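Local atomic coordinates of endonuclease IV (Thermus thermophilus, PDB entry 3AAM), a protein that cleaves DNA at apurinic or apyrimidinic sites during base excision repair, leaving a 3'-hydroxyl and a 5'-terminal sugar phosphate. Residues V203-G211 with A220-L231. Residues are numbered along the deposited sequence; the frame is centred on the assembly and turned at random.
Sequences VHLNDSVGG and AHLLQGKIGEGL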
loop_
_atom_site.group_PDB
_atom_site.type_symbol
_atom_site.label_atom_id
_atom_site.label_comp_id
_atom_site.label_asym_id
_atom_site.label_seq_id
_atom_site.Cartn_x
_atom_site.Cartn_y
_atom_site.Cartn_z
ATOM N N VAL A 203 -5.348 0.548 -3.436
ATOM C CA VAL A 203 -6.032 1.232 -2.355
ATOM C C VAL A 203 -5.836 0.453 -1.059
ATOM O O VAL A 203 -6.055 -0.762 -1.024
ATOM C CB VAL A 203 -7.561 1.326 -2.613
ATOM C CG1 VAL A 203 -8.253 1.937 -1.392
ATOM C CG2 VAL A 203 -7.844 2.155 -3.862
ATOM N N HIS A 204 -5.381 1.133 -0.012
ATOM C CA HIS A 204 -5.260 0.487 1.295
ATOM C C HIS A 204 -6.602 0.849 1.926
ATOM O O HIS A 204 -6.784 1.955 2.446
ATOM C CB HIS A 204 -4.100 1.070 2.112
ATOM C CG HIS A 204 -2.751 0.562 1.706
ATOM N ND1 HIS A 204 -2.562 -0.661 1.095
ATOM C CD2 HIS A 204 -1.516 1.095 1.866
ATOM C CE1 HIS A 204 -1.269 -0.856 0.896
ATOM N NE2 HIS A 204 -0.613 0.194 1.356
ATOM N N LEU A 205 -7.545 -0.087 1.835
ATOM C CA LEU A 205 -8.907 0.098 2.317
ATOM C C LEU A 205 -9.049 -0.147 3.812
ATOM O O LEU A 205 -9.793 -1.023 4.250
ATOM C CB LEU A 205 -9.849 -0.828 1.536
ATOM C CG LEU A 205 -11.338 -0.474 1.529
ATOM C CD1 LEU A 205 -11.568 0.789 0.698
ATOM C CD2 LEU A 205 -12.129 -1.633 0.948
ATOM N N ASN A 206 -8.322 0.645 4.585
ATOM C CA ASN A 206 -8.338 0.551 6.038
ATOM C C ASN A 206 -9.460 1.371 6.663
ATOM O O ASN A 206 -9.724 2.491 6.229
ATOM C CB ASN A 206 -7.008 1.067 6.598
ATOM C CG ASN A 206 -5.830 0.222 6.174
ATOM O OD1 ASN A 206 -4.802 0.738 5.727
ATOM N ND2 ASN A 206 -5.968 -1.082 6.317
ATOM N N ASP A 207 -10.132 0.820 7.669
ATOM C CA ASP A 207 -11.144 1.611 8.344
ATOM C C ASP A 207 -10.311 2.370 9.376
ATOM O O ASP A 207 -9.115 2.105 9.521
ATOM C CB ASP A 207 -12.210 0.755 9.026
ATOM C CG ASP A 207 -13.483 1.545 9.317
ATOM O OD1 ASP A 207 -13.382 2.772 9.555
ATOM O OD2 ASP A 207 -14.583 0.947 9.319
ATOM N N SER A 208 -10.930 3.292 10.096
ATOM C CA SER A 208 -10.202 4.121 11.047
ATOM C C SER A 208 -10.746 4.144 12.468
ATOM O O SER A 208 -11.952 4.234 12.679
ATOM C CB SER A 208 -10.164 5.552 10.495
ATOM O OG SER A 208 -9.641 6.486 11.421
ATOM N N VAL A 209 -9.840 4.064 13.439
ATOM C CA VAL A 209 -10.220 4.131 14.843
ATOM C C VAL A 209 -10.392 5.614 15.161
ATOM O O VAL A 209 -11.287 6.003 15.914
ATOM C CB VAL A 209 -9.122 3.534 15.761
ATOM C CG1 VAL A 209 -9.441 3.832 17.226
ATOM C CG2 VAL A 209 -9.025 2.035 15.549
ATOM N N GLY A 210 -9.533 6.438 14.566
ATOM C CA GLY A 210 -9.598 7.872 14.784
ATOM C C GLY A 210 -10.729 8.536 14.023
ATOM O O GLY A 210 -11.203 8.017 13.011
ATOM N N GLY A 211 -11.163 9.693 14.512
ATOM C CA GLY A 211 -12.246 10.410 13.869
ATOM C C GLY A 211 -11.804 11.312 12.732
ATOM O O GLY A 211 -10.610 11.467 12.472
ATOM N N ALA A 220 -8.482 -0.064 11.377
ATOM C CA ALA A 220 -9.516 -0.900 11.966
ATOM C C ALA A 220 -10.042 -1.835 10.881
ATOM O O ALA A 220 -10.021 -1.492 9.695
ATOM C CB ALA A 220 -10.655 -0.041 12.505
ATOM N N HIS A 221 -10.495 -3.016 11.293
ATOM C CA HIS A 221 -11.046 -4.005 10.368
ATOM C C HIS A 221 -12.276 -3.423 9.675
ATOM O O HIS A 221 -12.839 -2.419 10.121
ATOM C CB HIS A 221 -11.471 -5.270 11.121
ATOM C CG HIS A 221 -10.351 -5.975 11.819
ATOM N ND1 HIS A 221 -9.238 -6.447 11.158
ATOM C CD2 HIS A 221 -10.183 -6.307 13.121
ATOM C CE1 HIS A 221 -8.433 -7.041 12.021
ATOM N NE2 HIS A 221 -8.983 -6.969 13.221
ATOM N N LEU A 222 -12.698 -4.058 8.587
ATOM C CA LEU A 222 -13.875 -3.595 7.866
ATOM C C LEU A 222 -15.083 -3.601 8.801
ATOM O O LEU A 222 -15.277 -4.538 9.577
ATOM C CB LEU A 222 -14.131 -4.489 6.652
ATOM C CG LEU A 222 -12.959 -4.556 5.668
ATOM C CD1 LEU A 222 -13.300 -5.515 4.542
ATOM C CD2 LEU A 222 -12.649 -3.169 5.122
ATOM N N LEU A 223 -15.874 -2.535 8.724
ATOM C CA LEU A 223 -17.071 -2.347 9.547
ATOM C C LEU A 223 -16.794 -2.154 11.037
ATOM O O LEU A 223 -17.730 -2.021 11.823
ATOM C CB LEU A 223 -18.052 -3.514 9.364
ATOM C CG LEU A 223 -18.656 -3.701 7.966
ATOM C CD1 LEU A 223 -19.759 -4.758 8.024
ATOM C CD2 LEU A 223 -19.223 -2.383 7.464
ATOM N N GLN A 224 -15.523 -2.117 11.429
ATOM C CA GLN A 224 -15.185 -1.950 12.840
ATOM C C GLN A 224 -14.626 -0.575 13.201
ATOM O O GLN A 224 -14.236 -0.336 14.347
ATOM C CB GLN A 224 -14.198 -3.036 13.276
ATOM C CG GLN A 224 -14.798 -4.433 13.286
ATOM C CD GLN A 224 -13.848 -5.468 13.846
ATOM O OE1 GLN A 224 -12.924 -5.137 14.591
ATOM N NE2 GLN A 224 -14.080 -6.733 13.510
ATOM N N GLY A 225 -14.602 0.326 12.225
ATOM C CA GLY A 225 -14.090 1.663 12.462
ATOM C C GLY A 225 -15.131 2.752 12.292
ATOM O O GLY A 225 -16.329 2.481 12.256
ATOM N N LYS A 226 -14.666 3.991 12.168
ATOM C CA LYS A 226 -15.555 5.138 12.026
ATOM C C LYS A 226 -16.026 5.404 10.601
ATOM O O LYS A 226 -16.939 6.202 10.390
ATOM C CB LYS A 226 -14.874 6.393 12.580
ATOM C CG LYS A 226 -14.393 6.250 14.018
ATOM C CD LYS A 226 -15.526 5.858 14.950
ATOM C CE LYS A 226 -15.026 5.652 16.376
ATOM N NZ LYS A 226 -16.088 5.079 17.255
ATOM N N ILE A 227 -15.412 4.750 9.622
ATOM C CA ILE A 227 -15.821 4.954 8.239
ATOM C C ILE A 227 -16.966 4.005 7.901
ATOM O O ILE A 227 -17.895 4.372 7.180
ATOM C CB ILE A 227 -14.644 4.732 7.270
ATOM C CG1 ILE A 227 -13.495 5.669 7.654
ATOM C CG2 ILE A 227 -15.098 5.011 5.832
ATOM C CD1 ILE A 227 -12.211 5.450 6.871
ATOM N N GLY A 228 -16.895 2.788 8.431
ATOM C CA GLY A 228 -17.945 1.809 8.205
ATOM C C GLY A 228 -18.279 1.511 6.755
ATOM O O GLY A 228 -17.394 1.233 5.946
ATOM N N GLU A 229 -19.567 1.570 6.424
ATOM C CA GLU A 229 -20.009 1.284 5.067
ATOM C C GLU A 229 -19.478 2.273 4.040
ATOM O O GLU A 229 -19.642 2.075 2.836
ATOM C CB GLU A 229 -21.539 1.219 5.014
ATOM C CG GLU A 229 -22.125 0.072 5.832
ATOM C CD GLU A 229 -21.798 -1.302 5.263
ATOM O OE1 GLU A 229 -20.925 -1.403 4.377
ATOM O OE2 GLU A 229 -22.415 -2.291 5.714
ATOM N N GLY A 230 -18.836 3.338 4.511
ATOM C CA GLY A 230 -18.268 4.300 3.587
ATOM C C GLY A 230 -17.234 3.592 2.727
ATOM O O GLY A 230 -17.050 3.921 1.553
ATOM N N LEU A 231 -16.555 2.609 3.313
ATOM C CA LEU A 231 -15.546 1.850 2.581
ATOM C C LEU A 231 -16.181 0.982 1.505
ATOM O O LEU A 231 -15.543 0.656 0.505
ATOM C CB LEU A 231 -14.722 0.975 3.531
ATOM C CG LEU A 231 -13.832 1.725 4.522
ATOM C CD1 LEU A 231 -12.981 0.723 5.281
ATOM C CD2 LEU A 231 -12.942 2.720 3.779
HETATM O O HOH W 1 -15.553 -0.372 7.205
#
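The carboxylate of D207 lies against the segment 220-231: CA of G225 sits over one face, 3.2 Å from D207 CG, while on the opposite side L231 CD1 packs under CA and CB of D207, 3.7 Å from D207 CA. The H221 ring points away, with Q224 OE1 at its edge in the ring plane and ND1 hydrogen-bonded to T249. Backbone donors gather round the two carboxylate oxygens, some near the plane and others off it. D207 OD1 takes I227 N on its syn lone pair at 2.8 Å and S208 N on its anti side; OD2 accepts G228 N at 3.1 Å, 29° out of the plane, a weak bond from G225 N above the first face, and a water that also joins L223 N to G228 O. In D207, CG lies anti to the backbone N (chi1 -161°), which swings the carboxylate between two turns, type II at H221-Q224 and type II' at I227-G230. Beside this site, D207 and A220 form an antiparallel hydrogen-bonded pair, and K226 N meets S208 O at 2.8 Å in the carbonyl plane. Toward L205 the contact becomes apolar: L205 CD1 lies 3.9 Å from L231 CD2, the two side chains running alongside in opposite directions. The contact thus ties strand 202-208 of the TIM barrel to the segment leading into helix 230-235, so the chain between, which supplies manganese ligands D217 and H219, is held at both ends. An alanine in place of D207 would probably leave the N-H groups of I227 and G228 without their acceptor and both turns freer to shift. The N-H groups and water would stabilise the buried negative charge, probably favouring the ionised form.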